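Side-chain contact in signal recognition particle receptor FtsY (Sulfolobus acidocaldarius, PDB 5L3S), which serves as the receptor for the signal recognition particle and belongs to the SRP54-type family of P-loop GTPases: residues Q147-A152 / L159-Y164. Numbering follows the deposited sequence.
Sequences QLAYHA and LIRGKY. With G (guanosine-5'-monophosphate), chain K; SO4 (sulfate ion), chain X.
Leu159 is the bump in this contact, and the hollow that takes it is the shallow dip on one flank of helix 144-155 bounded by Leu148, Ala149 and Ala152. The leucine fork opens against the helix because chi1 (179°) swings CG to the far side from the backbone N: CD2 settles 3.6 Å from the backbone N of Ala149. Both branches bracket CB of Leu148, but CD1 reaches farther along that residue; the Leu148 and Leu159 side chains cross at about a right angle, their CD1 atoms 4.1 Å apart. One helical turn past Leu148, CB of Ala152 abuts CB of Leu159 at 3.8 Å, where the two backbones draw closest. Ile134 and Ala136 of strand 132-137 also touch both leucines. Toward solvent, the bent chain of Arg161 carries its guanidinium over Ala149, whose methyl lies 3.4 Å above one face, offset toward the rim. The backbone N of Arg161 makes a nearly straight bond of 2.6 Å to O3 of a sulfate ion, probably from the crystallisation liquor, and the N of Gly162 binds O1 of the same ion. From another side of the helix, Tyr150 OH donates to N3 of guanosine-5'-monophosphate (2.8 Å), N3 lying in the ring plane at its edge. Packing of Leu159 against Leu148, Ala149 and Ala152 seats the helix on the edge strand of a beta-alpha-beta unit in the P-loop GTPase fold.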
loop_
_atom_site.group_PDB
_atom_site.type_symbol
_atom_site.label_atom_id
_atom_site.label_comp_id
_atom_site.label_asym_id
_atom_site.label_seq_id
_atom_site.Cartn_x
_atom_site.Cartn_y
_atom_site.Cartn_z
ATOM N N GLN B 147 -2.712 -7.741 -19.450
ATOM C CA GLN B 147 -3.004 -6.461 -18.828
ATOM C C GLN B 147 -2.278 -5.339 -19.598
ATOM O O GLN B 147 -2.876 -4.321 -19.960
ATOM C CB GLN B 147 -2.536 -6.483 -17.359
ATOM C CG GLN B 147 -2.955 -5.245 -16.534
ATOM C CD GLN B 147 -2.302 -5.182 -15.153
ATOM O OE1 GLN B 147 -1.501 -6.047 -14.779
ATOM N NE2 GLN B 147 -2.656 -4.154 -14.382
ATOM N N LEU B 148 -0.991 -5.535 -19.861
ATOM C CA LEU B 148 -0.224 -4.519 -20.627
ATOM C C LEU B 148 -0.682 -4.419 -22.065
ATOM O O LEU B 148 -0.657 -3.335 -22.645
ATOM C CB LEU B 148 1.276 -4.828 -20.646
ATOM C CG LEU B 148 2.191 -4.343 -19.523
ATOM C CD1 LEU B 148 3.574 -4.939 -19.743
ATOM C CD2 LEU B 148 2.260 -2.811 -19.489
ATOM N N ALA B 149 -1.075 -5.552 -22.656
ATOM C CA ALA B 149 -1.524 -5.564 -24.042
ATOM C C ALA B 149 -2.777 -4.706 -24.238
ATOM O O ALA B 149 -2.923 -4.033 -25.265
ATOM C CB ALA B 149 -1.753 -7.010 -24.540
ATOM N N TYR B 150 -3.672 -4.720 -23.252
ATOM C CA TYR B 150 -4.829 -3.830 -23.267
ATOM C C TYR B 150 -4.385 -2.346 -23.288
ATOM O O TYR B 150 -4.870 -1.571 -24.097
ATOM C CB TYR B 150 -5.744 -4.070 -22.049
ATOM C CG TYR B 150 -6.861 -3.042 -21.964
ATOM C CD1 TYR B 150 -8.066 -3.242 -22.622
ATOM C CD2 TYR B 150 -6.693 -1.860 -21.252
ATOM C CE1 TYR B 150 -9.076 -2.290 -22.569
ATOM C CE2 TYR B 150 -7.691 -0.907 -21.203
ATOM C CZ TYR B 150 -8.880 -1.131 -21.857
ATOM O OH TYR B 150 -9.879 -0.182 -21.797
ATOM N N HIS B 151 -3.502 -1.953 -22.370
ATOM C CA HIS B 151 -3.020 -0.566 -22.324
ATOM C C HIS B 151 -2.266 -0.159 -23.606
ATOM O O HIS B 151 -2.491 0.921 -24.146
ATOM C CB HIS B 151 -2.104 -0.354 -21.123
ATOM C CG HIS B 151 -2.803 -0.426 -19.794
ATOM N ND1 HIS B 151 -3.871 0.383 -19.469
ATOM C CD2 HIS B 151 -2.554 -1.177 -18.698
ATOM C CE1 HIS B 151 -4.256 0.126 -18.230
ATOM N NE2 HIS B 151 -3.463 -0.809 -17.733
ATOM N N ALA B 152 -1.374 -1.030 -24.072
ATOM C CA ALA B 152 -0.613 -0.772 -25.299
ATOM C C ALA B 152 -1.528 -0.538 -26.493
ATOM O O ALA B 152 -1.296 0.354 -27.315
ATOM C CB ALA B 152 0.335 -1.922 -25.585
ATOM N N LEU B 159 3.862 -3.168 -27.965
ATOM C CA LEU B 159 4.250 -3.951 -26.801
ATOM C C LEU B 159 5.158 -5.085 -27.252
ATOM O O LEU B 159 4.820 -5.832 -28.167
ATOM C CB LEU B 159 3.019 -4.560 -26.119
ATOM C CG LEU B 159 3.320 -5.425 -24.898
ATOM C CD1 LEU B 159 3.928 -4.576 -23.777
ATOM C CD2 LEU B 159 2.050 -6.126 -24.412
ATOM N N ILE B 160 6.301 -5.229 -26.604
ATOM C CA ILE B 160 7.177 -6.344 -26.914
ATOM C C ILE B 160 6.975 -7.435 -25.850
ATOM O O ILE B 160 7.256 -7.233 -24.662
ATOM C CB ILE B 160 8.641 -5.895 -26.977
ATOM C CG1 ILE B 160 8.799 -4.791 -28.032
ATOM C CG2 ILE B 160 9.565 -7.079 -27.284
ATOM C CD1 ILE B 160 8.672 -5.296 -29.465
ATOM N N ARG B 161 6.461 -8.583 -26.279
ATOM C CA ARG B 161 6.177 -9.677 -25.343
ATOM C C ARG B 161 7.331 -10.676 -25.244
ATOM O O ARG B 161 7.396 -11.473 -24.305
ATOM C CB ARG B 161 4.892 -10.408 -25.757
ATOM C CG ARG B 161 3.691 -9.490 -25.920
ATOM C CD ARG B 161 2.368 -10.227 -25.723
ATOM N NE ARG B 161 1.308 -9.700 -26.584
ATOM C CZ ARG B 161 0.005 -9.862 -26.359
ATOM N NH1 ARG B 161 -0.409 -10.528 -25.283
ATOM N NH2 ARG B 161 -0.886 -9.350 -27.207
ATOM N N GLY B 162 8.237 -10.630 -26.217
ATOM C CA GLY B 162 9.347 -11.562 -26.265
ATOM C C GLY B 162 8.906 -12.880 -26.882
ATOM O O GLY B 162 7.727 -13.083 -27.159
ATOM N N LYS B 163 9.848 -13.783 -27.105
ATOM C CA LYS B 163 9.494 -15.085 -27.663
ATOM C C LYS B 163 8.722 -15.912 -26.633
ATOM O O LYS B 163 8.728 -15.587 -25.448
ATOM C CB LYS B 163 10.743 -15.808 -28.160
ATOM C CG LYS B 163 11.341 -15.139 -29.391
ATOM C CD LYS B 163 12.794 -15.536 -29.603
ATOM C CE LYS B 163 13.737 -14.811 -28.642
ATOM N NZ LYS B 163 14.366 -13.585 -29.248
ATOM N N TYR B 164 8.037 -16.956 -27.093
ATOM C CA TYR B 164 7.246 -17.799 -26.194
ATOM C C TYR B 164 8.114 -18.351 -25.060
ATOM O O TYR B 164 9.142 -18.967 -25.314
ATOM C CB TYR B 164 6.592 -18.949 -26.978
ATOM C CG TYR B 164 5.603 -19.739 -26.153
ATOM C CD1 TYR B 164 4.470 -19.132 -25.636
ATOM C CD2 TYR B 164 5.806 -21.087 -25.885
ATOM C CE1 TYR B 164 3.568 -19.838 -24.879
ATOM C CE2 TYR B 164 4.905 -21.803 -25.125
ATOM C CZ TYR B 164 3.786 -21.171 -24.625
ATOM O OH TYR B 164 2.873 -21.875 -23.864
HETATM O OP3 G K . -11.321 -8.373 -17.814
HETATM P P G K . -11.326 -7.922 -19.224
HETATM O OP1 G K . -10.038 -7.225 -19.497
HETATM O OP2 G K . -11.696 -9.077 -20.073
HETATM O "O5'" G K . -12.496 -6.854 -19.401
HETATM C "C5'" G K . -12.517 -5.644 -18.648
HETATM C "C4'" G K . -11.608 -4.601 -19.252
HETATM O "O4'" G K . -12.021 -4.331 -20.619
HETATM C "C3'" G K . -11.582 -3.251 -18.538
HETATM O "O3'" G K . -10.264 -2.709 -18.607
HETATM C "C2'" G K . -12.515 -2.400 -19.391
HETATM O "O2'" G K . -12.271 -1.012 -19.307
HETATM C "C1'" G K . -12.221 -2.942 -20.785
HETATM N N9 G K . -13.293 -2.733 -21.760
HETATM C C8 G K . -14.492 -3.398 -21.853
HETATM N N7 G K . -15.230 -2.980 -22.848
HETATM C C5 G K . -14.469 -1.987 -23.451
HETATM C C6 G K . -14.740 -1.167 -24.578
HETATM O O6 G K . -15.747 -1.153 -25.299
HETATM N N1 G K . -13.689 -0.292 -24.841
HETATM C C2 G K . -12.524 -0.209 -24.117
HETATM N N2 G K . -11.627 0.701 -24.528
HETATM N N3 G K . -12.259 -0.966 -23.067
HETATM C C4 G K . -13.266 -1.826 -22.795
HETATM S S SO4 X . 6.852 -9.608 -29.637
HETATM O O1 SO4 X . 8.056 -9.881 -28.846
HETATM O O2 SO4 X . 7.210 -8.713 -30.743
HETATM O O3 SO4 X . 5.819 -8.978 -28.809
HETATM O O4 SO4 X . 6.317 -10.862 -30.181
#